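Long-range contact in soluble lytic transglycosylase B3 (Pseudomonas aeruginosa, PDB 5AO7), which probably cleaves bacterial cell-wall peptidoglycan as a lytic transglycosylase, and binds calcium and N-acetylglucosamine: residues G203-I208 and A236-Y241. Numbering follows the deposited sequence.
Sequences GQTQFI and ASTANY. With NAG (2-acetamido-2-deoxy-beta-D-glucopyranose), chain E; NAG (2-acetamido-2-deoxy-beta-D-glucopyranose), chain D.
Thr205 and Thr238 mark the closest approach of the two backbones, their CA atoms 6.4 Å apart, where the irregular loop 203-208 runs past one side of the helical turns 236-241. No hydrogen bond links the two segments; Phe207 makes the largest single contribution. With CG anti to its carbonyl carbon (chi1 -80°), its ring extends to the helix and presents its rim to Ser237. CZ lies 3.5 Å from Ser237 O, which is near the ring plane and also accepts the helical bond from Tyr241 N. CE2 packs on Ser237 CB at 3.7 Å. The same ring turns an edge to the face of Tyr241 in an offset edge-to-face pair, with centroids 5.8 Å apart and planes at 60°. Beside it, the Thr205 and Thr238 side chains pass alongside one another, running opposite ways, and CG2 of Thr205 comes to 3.3 Å from OG1 of Thr238, a hydroxyl already bonded to Ala234 O. Thr205 OG1 sits above one face of the Phe207 ring, toward its rim, and takes a weak bond from Phe207 N.

Within the SLT transglycosylase domain, of the lysozyme clan, this loop joins the helix to the N-acetylglucosamine site, which includes Ile208, Thr211 and Tyr326. O3 of the chain E sugar donates to Tyr241 OH at 2.9 Å, a hydroxyl also bonded to Lys325 O, and the acetamide methyl C8 lies 3.9 Å from CD1 of Phe207; Ile208 N reaches O7 weakly. Gln206 OE1 accepts from O3 of the chain D sugar at 2.7 Å, while NE2 binds Gly203 O in the amide plane, which fixes the amide rotation. In the chain the loop follows strand 195-196 and leads into helix 209-215; it packs against helix 231-244, whose Thr238 also touches helix 134-145 and whose Ala239 touches helix 120-130.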
ATOM      1  N   GLY A 203     -13.153  -2.790  -7.421  1.00 11.05           N
ATOM      2  CA  GLY A 203     -14.133  -3.052  -6.381  1.00 13.01           C
ATOM      3  C   GLY A 203     -13.793  -2.547  -4.991  1.00 13.17           C
ATOM      4  O   GLY A 203     -13.036  -1.600  -4.839  1.00 10.85           O
ATOM      5  N   GLN A 204     -14.376  -3.182  -3.983  1.00 10.14           N
ATOM      6  CA  GLN A 204     -14.271  -2.695  -2.622  1.00 10.48           C
ATOM      7  C   GLN A 204     -12.907  -2.988  -2.034  1.00 12.91           C
ATOM      8  O   GLN A 204     -12.461  -2.280  -1.130  1.00 15.18           O
ATOM      9  CB  GLN A 204     -15.346  -3.320  -1.753  1.00 14.25           C
ATOM     10  CG  GLN A 204     -16.724  -3.113  -2.317  1.00 15.42           C
ATOM     11  CD  GLN A 204     -17.798  -3.261  -1.287  1.00 21.37           C
ATOM     12  OE1 GLN A 204     -17.564  -3.058  -0.098  1.00 21.33           O
ATOM     13  NE2 GLN A 204     -19.008  -3.598  -1.737  1.00 18.80           N
ATOM     14  N   THR A 205     -12.256  -4.018  -2.569  1.00 14.00           N
ATOM     15  CA  THR A 205     -10.939  -4.451  -2.111  1.00 13.65           C
ATOM     16  C   THR A 205      -9.779  -3.801  -2.859  1.00 14.78           C
ATOM     17  O   THR A 205      -8.649  -3.866  -2.400  1.00 12.13           O
ATOM     18  CB  THR A 205     -10.784  -5.982  -2.284  1.00 16.15           C
ATOM     19  OG1 THR A 205     -10.968  -6.307  -3.672  1.00 15.41           O
ATOM     20  CG2 THR A 205     -11.820  -6.712  -1.482  1.00 18.55           C
ATOM     21  N   GLN A 206     -10.063  -3.241  -4.038  1.00 10.02           N
ATOM     22  CA  GLN A 206      -9.058  -2.689  -4.936  1.00  9.26           C
ATOM     23  C   GLN A 206      -7.993  -3.736  -5.275  1.00 11.81           C
ATOM     24  O   GLN A 206      -6.807  -3.430  -5.371  1.00 12.56           O
ATOM     25  CB  GLN A 206      -8.439  -1.426  -4.335  1.00 12.48           C
ATOM     26  CG  GLN A 206      -9.481  -0.313  -4.176  1.00 12.42           C
ATOM     27  CD  GLN A 206      -9.836   0.351  -5.505  1.00 17.14           C
ATOM     28  OE1 GLN A 206      -9.039   1.090  -6.079  1.00 14.19           O
ATOM     29  NE2 GLN A 206     -11.042   0.100  -5.988  1.00 12.60           N
ATOM     30  N   PHE A 207      -8.454  -4.978  -5.435  1.00  9.15           N
ATOM     31  CA  PHE A 207      -7.663  -6.042  -6.047  1.00 10.50           C
ATOM     32  C   PHE A 207      -7.401  -5.757  -7.522  1.00 11.86           C
ATOM     33  O   PHE A 207      -8.340  -5.421  -8.260  1.00 12.78           O
ATOM     34  CB  PHE A 207      -8.399  -7.376  -5.993  1.00 12.13           C
ATOM     35  CG  PHE A 207      -8.329  -8.094  -4.681  1.00 13.00           C
ATOM     36  CD1 PHE A 207      -7.610  -7.604  -3.607  1.00 15.08           C
ATOM     37  CD2 PHE A 207      -8.976  -9.317  -4.553  1.00 11.33           C
ATOM     38  CE1 PHE A 207      -7.547  -8.326  -2.396  1.00 16.45           C
ATOM     39  CE2 PHE A 207      -8.924 -10.038  -3.365  1.00 17.98           C
ATOM     40  CZ  PHE A 207      -8.201  -9.548  -2.288  1.00 14.78           C
ATOM     41  N   ILE A 208      -6.175  -5.950  -7.995  1.00 11.18           N
ATOM     42  CA  ILE A 208      -5.971  -5.978  -9.447  1.00 10.89           C
ATOM     43  C   ILE A 208      -6.456  -7.348  -9.926  1.00  9.42           C
ATOM     44  O   ILE A 208      -6.561  -8.283  -9.126  1.00 10.70           O
ATOM     45  CB  ILE A 208      -4.497  -5.743  -9.824  1.00 13.63           C
ATOM     46  CG1 ILE A 208      -3.636  -6.857  -9.232  1.00 14.86           C
ATOM     47  CG2 ILE A 208      -4.031  -4.373  -9.319  1.00 17.95           C
ATOM     48  CD1 ILE A 208      -2.143  -6.768  -9.564  1.00 15.94           C
ATOM     49  N   ALA A 236     -14.149 -11.352   3.024  1.00  9.51           N
ATOM     50  CA  ALA A 236     -13.466 -12.645   3.048  1.00 11.47           C
ATOM     51  C   ALA A 236     -12.281 -12.646   2.102  1.00 11.98           C
ATOM     52  O   ALA A 236     -11.257 -13.266   2.384  1.00 11.26           O
ATOM     53  CB  ALA A 236     -14.441 -13.774   2.692  1.00 11.84           C
ATOM     54  N   SER A 237     -12.410 -11.944   0.970  1.00 11.67           N
ATOM     55  CA  SER A 237     -11.313 -11.869   0.020  1.00  8.25           C
ATOM     56  C   SER A 237     -10.113 -11.142   0.610  1.00  9.91           C
ATOM     57  O   SER A 237      -8.974 -11.572   0.457  1.00 10.18           O
ATOM     58  CB  SER A 237     -11.738 -11.161  -1.272  1.00 11.06           C
ATOM     59  OG  SER A 237     -12.773 -11.866  -1.940  1.00 12.12           O
ATOM     60  N   THR A 238     -10.378 -10.010   1.259  1.00  8.77           N
ATOM     61  CA  THR A 238      -9.320  -9.225   1.897  1.00  8.80           C
ATOM     62  C   THR A 238      -8.603 -10.075   2.955  1.00 12.07           C
ATOM     63  O   THR A 238      -7.380 -10.098   3.026  1.00 10.46           O
ATOM     64  CB  THR A 238      -9.896  -7.960   2.534  1.00 13.34           C
ATOM     65  OG1 THR A 238     -10.443  -7.133   1.506  1.00 17.13           O
ATOM     66  CG2 THR A 238      -8.804  -7.172   3.272  1.00 11.65           C
ATOM     67  N   ALA A 239      -9.382 -10.784   3.760  1.00  9.46           N
ATOM     68  CA  ALA A 239      -8.822 -11.652   4.799  1.00 11.62           C
ATOM     69  C   ALA A 239      -7.975 -12.764   4.207  1.00 12.93           C
ATOM     70  O   ALA A 239      -6.888 -13.070   4.709  1.00 10.34           O
ATOM     71  CB  ALA A 239      -9.940 -12.251   5.648  1.00 12.53           C
ATOM     72  N   ASN A 240      -8.483 -13.380   3.145  1.00 11.67           N
ATOM     73  CA  ASN A 240      -7.767 -14.470   2.471  1.00 10.35           C
ATOM     74  C   ASN A 240      -6.414 -14.012   1.950  1.00 12.10           C
ATOM     75  O   ASN A 240      -5.408 -14.728   2.059  1.00 11.88           O
ATOM     76  CB  ASN A 240      -8.627 -15.009   1.323  1.00  9.56           C
ATOM     77  CG  ASN A 240      -8.081 -16.288   0.740  1.00 14.84           C
ATOM     78  OD1 ASN A 240      -7.726 -17.210   1.475  1.00 15.65           O
ATOM     79  ND2 ASN A 240      -8.013 -16.358  -0.590  1.00 14.18           N
ATOM     80  N   TYR A 241      -6.374 -12.810   1.382  1.00 11.60           N
ATOM     81  CA  TYR A 241      -5.110 -12.234   0.911  1.00 12.84           C
ATOM     82  C   TYR A 241      -4.159 -11.896   2.060  1.00 13.96           C
ATOM     83  O   TYR A 241      -2.955 -12.152   1.986  1.00 13.21           O
ATOM     84  CB  TYR A 241      -5.386 -10.974   0.089  1.00 13.01           C
ATOM     85  CG  TYR A 241      -4.164 -10.440  -0.647  1.00 15.84           C
ATOM     86  CD1 TYR A 241      -3.598 -11.146  -1.697  1.00 26.01           C
ATOM     87  CD2 TYR A 241      -3.568  -9.254  -0.266  1.00 24.51           C
ATOM     88  CE1 TYR A 241      -2.476 -10.660  -2.364  1.00 24.49           C
ATOM     89  CE2 TYR A 241      -2.458  -8.760  -0.930  1.00 26.02           C
ATOM     90  CZ  TYR A 241      -1.921  -9.464  -1.979  1.00 24.00           C
ATOM     91  OH  TYR A 241      -0.813  -8.971  -2.629  1.00 24.75           O
TER
HETATM   92  C1  NAG E1424      -0.620  -4.369  -6.071  0.71 29.52           C
HETATM   93  C2  NAG E1424      -1.352  -5.620  -5.522  0.71 31.97           C
HETATM   94  C3  NAG E1424      -0.495  -6.893  -5.280  0.71 33.92           C
HETATM   95  C4  NAG E1424       0.411  -7.079  -6.449  0.71 34.93           C
HETATM   96  C5  NAG E1424       1.264  -5.833  -6.509  0.71 37.48           C
HETATM   97  C6  NAG E1424       2.536  -6.113  -7.269  0.71 42.90           C
HETATM   98  C7  NAG E1424      -3.595  -5.746  -4.482  0.71 28.77           C
HETATM   99  C8  NAG E1424      -4.405  -5.369  -3.307  0.71 10.07           C
HETATM  100  N2  NAG E1424      -2.318  -5.359  -4.454  0.71 31.72           N
HETATM  101  O1  NAG E1424      -1.649  -3.585  -6.602  0.71 34.18           O
HETATM  102  O3  NAG E1424      -1.524  -7.854  -5.239  0.71 31.45           O
HETATM  103  O4  NAG E1424       1.148  -8.231  -6.166  0.71 39.68           O
HETATM  104  O5  NAG E1424       0.376  -4.812  -7.026  0.71 36.91           O
HETATM  105  O6  NAG E1424       3.491  -5.087  -7.047  0.71 42.90           O
HETATM  106  O7  NAG E1424      -4.078  -6.370  -5.416  0.71 26.43           O
HETATM  107  C1  NAG D1423      -7.304   4.538  -2.342  1.00 46.08           C
HETATM  108  C2  NAG D1423      -7.396   3.981  -3.747  1.00 36.30           C
HETATM  109  C3  NAG D1423      -6.722   2.620  -3.856  1.00 33.36           C
HETATM  110  C4  NAG D1423      -5.311   2.722  -3.329  1.00 30.79           C
HETATM  111  C5  NAG D1423      -5.348   3.299  -1.925  1.00 35.98           C
HETATM  112  C6  NAG D1423      -3.909   3.422  -1.326  1.00 54.93           C
HETATM  113  C7  NAG D1423      -9.337   4.553  -5.181  1.00 37.44           C
HETATM  114  C8  NAG D1423     -10.804   4.249  -5.519  1.00 26.32           C
HETATM  115  N2  NAG D1423      -8.753   3.797  -4.121  1.00 26.69           N
HETATM  116  O3  NAG D1423      -6.705   2.168  -5.215  1.00 25.69           O
HETATM  117  O4  NAG D1423      -4.759   1.436  -3.325  1.00 34.34           O
HETATM  118  O5  NAG D1423      -5.934   4.546  -1.963  1.00 40.82           O
HETATM  119  O6  NAG D1423      -3.464   4.773  -1.439  1.00 52.64           O
HETATM  120  O7  NAG D1423      -8.715   5.395  -5.793  1.00 40.31           O